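Local structure of uncharacterized protein (3LFT) at residues 136-141 with 165-170. The protein probably serves as the substrate-binding protein of an ABC transporter, and holds L-tryptophan in the crystal. Numbering follows the deposited sequence.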
# COMPACT_ATOMS: atom_id res chain seq x y z
N ILE A 136 11.56 3.61 -17.69
CA ILE A 136 11.25 3.60 -16.26
C ILE A 136 11.79 2.32 -15.63
O ILE A 136 11.61 1.24 -16.17
CB ILE A 136 9.73 3.63 -16.06
CG1 ILE A 136 9.16 4.94 -16.62
CG2 ILE A 136 9.38 3.49 -14.59
CD1 ILE A 136 7.67 4.93 -16.84
N GLY A 137 12.42 2.45 -14.47
CA GLY A 137 12.79 1.27 -13.68
C GLY A 137 11.76 1.06 -12.58
O GLY A 137 11.54 1.96 -11.76
N ALA A 138 11.14 -0.11 -12.56
CA ALA A 138 10.17 -0.48 -11.53
C ALA A 138 10.94 -1.16 -10.39
O ALA A 138 11.48 -2.24 -10.60
CB ALA A 138 9.10 -1.43 -12.11
N LEU A 139 11.02 -0.51 -9.23
CA LEU A 139 11.68 -1.06 -8.03
C LEU A 139 10.61 -1.58 -7.08
O LEU A 139 9.74 -0.84 -6.67
CB LEU A 139 12.50 0.05 -7.37
CG LEU A 139 13.18 -0.32 -6.05
CD1 LEU A 139 14.27 -1.36 -6.28
CD2 LEU A 139 13.75 0.92 -5.40
N TYR A 140 10.70 -2.86 -6.73
CA TYR A 140 9.65 -3.50 -5.93
C TYR A 140 10.17 -4.79 -5.37
O TYR A 140 11.26 -5.27 -5.76
CB TYR A 140 8.41 -3.78 -6.78
CG TYR A 140 8.57 -4.84 -7.86
CD1 TYR A 140 7.96 -6.09 -7.71
CD2 TYR A 140 9.28 -4.59 -9.03
CE1 TYR A 140 8.06 -7.06 -8.70
CE2 TYR A 140 9.40 -5.56 -10.02
CZ TYR A 140 8.76 -6.78 -9.85
OH TYR A 140 8.88 -7.75 -10.84
N SER A 141 9.40 -5.39 -4.48
CA SER A 141 9.83 -6.65 -3.88
C SER A 141 9.23 -7.87 -4.58
O SER A 141 8.03 -7.89 -4.88
CB SER A 141 9.48 -6.64 -2.41
OG SER A 141 9.91 -7.87 -1.85
N VAL A 165 9.42 -0.11 -19.55
CA VAL A 165 9.58 -0.43 -18.13
C VAL A 165 10.51 -1.63 -18.03
O VAL A 165 10.29 -2.67 -18.67
CB VAL A 165 8.24 -0.76 -17.44
CG1 VAL A 165 8.47 -1.15 -15.99
CG2 VAL A 165 7.27 0.40 -17.53
N GLU A 166 11.59 -1.42 -17.28
CA GLU A 166 12.51 -2.50 -16.91
C GLU A 166 12.30 -2.78 -15.43
O GLU A 166 12.20 -1.86 -14.62
CB GLU A 166 13.97 -2.08 -17.16
CG GLU A 166 15.01 -3.20 -16.92
CD GLU A 166 16.37 -2.91 -17.56
OE1 GLU A 166 17.24 -3.80 -17.51
OE2 GLU A 166 16.57 -1.80 -18.10
N THR A 167 12.23 -4.06 -15.08
CA THR A 167 11.95 -4.46 -13.70
C THR A 167 13.21 -4.72 -12.88
O THR A 167 14.18 -5.31 -13.38
CB THR A 167 11.00 -5.66 -13.64
OG1 THR A 167 11.57 -6.75 -14.38
CG2 THR A 167 9.66 -5.28 -14.24
N PHE A 168 13.20 -4.25 -11.63
CA PHE A 168 14.29 -4.41 -10.69
C PHE A 168 13.69 -4.87 -9.37
O PHE A 168 13.44 -4.07 -8.46
CB PHE A 168 15.10 -3.12 -10.53
CG PHE A 168 15.78 -2.68 -11.80
CD1 PHE A 168 17.08 -3.10 -12.08
CD2 PHE A 168 15.10 -1.88 -12.72
CE1 PHE A 168 17.71 -2.70 -13.26
CE2 PHE A 168 15.71 -1.49 -13.90
CZ PHE A 168 17.02 -1.90 -14.17
N ALA A 169 13.40 -6.16 -9.31
CA ALA A 169 12.85 -6.75 -8.11
C ALA A 169 13.95 -7.05 -7.10
O ALA A 169 15.06 -7.45 -7.47
CB ALA A 169 12.06 -8.01 -8.43
N VAL A 170 13.64 -6.80 -5.84
CA VAL A 170 14.50 -7.18 -4.72
C VAL A 170 13.76 -8.16 -3.81
O VAL A 170 12.53 -8.08 -3.68
CB VAL A 170 14.97 -5.94 -3.90
CG1 VAL A 170 15.82 -5.00 -4.77
CG2 VAL A 170 13.80 -5.14 -3.32
O HOH W 1 11.08 -8.96 -11.76
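The ring of Y140 leans across the neighbouring strand and rests on A169, whose CB lies over one ring face, 4.1 Å from the centroid, in a CH-pi contact displaced toward the rim. The first torsion carries the ring there: CG sits between the backbone N and the carbonyl carbon (chi1 68°), which takes the phenol toward the partner strand, and chi2 (108°) then turns its face to A169. Beside A169, T167 meets the ring at its edge, CB 4.0 Å from Y140 CE2. A water 2.7 Å from Y140 OH links the phenol weakly to T167 OG1. S147 and V151 of helix 145-160 also touch Y140 on this face of the sheet, where A138 CB packs against V165 CG1 at 3.9 Å.

On the other face F168, whose own partner in the register is L139, lies alongside its diagonal neighbour G137. With its CG anti to the carbonyl carbon (chi1 -63°), the phenyl brings an edge to the glycine, CE2 4.0 Å from G137 CA, where no side chain intervenes. L139 CD1 and V170 CG1 meet more loosely, and T179 of helix 176-183 touches L139, F168 and V170.

Between the two faces runs a parallel ladder in unbroken one-to-one register, in which F168 N donates to A138 O at 2.8 Å and V170 N binds Y140 O equally closely. Y140 N to F168 O is the weak rung, stretched to 3.5 Å. At the C-terminal end S141 OG bonds to S143, while D195 takes the S141 backbone N.

Strand 135-141, helix 145-160 and strand 164-170 thus form a beta-alpha-beta unit at one border of a parallel sheet, with helices on both faces, an arrangement characteristic of the Rossmann-like lobes of periplasmic-binding-protein folds.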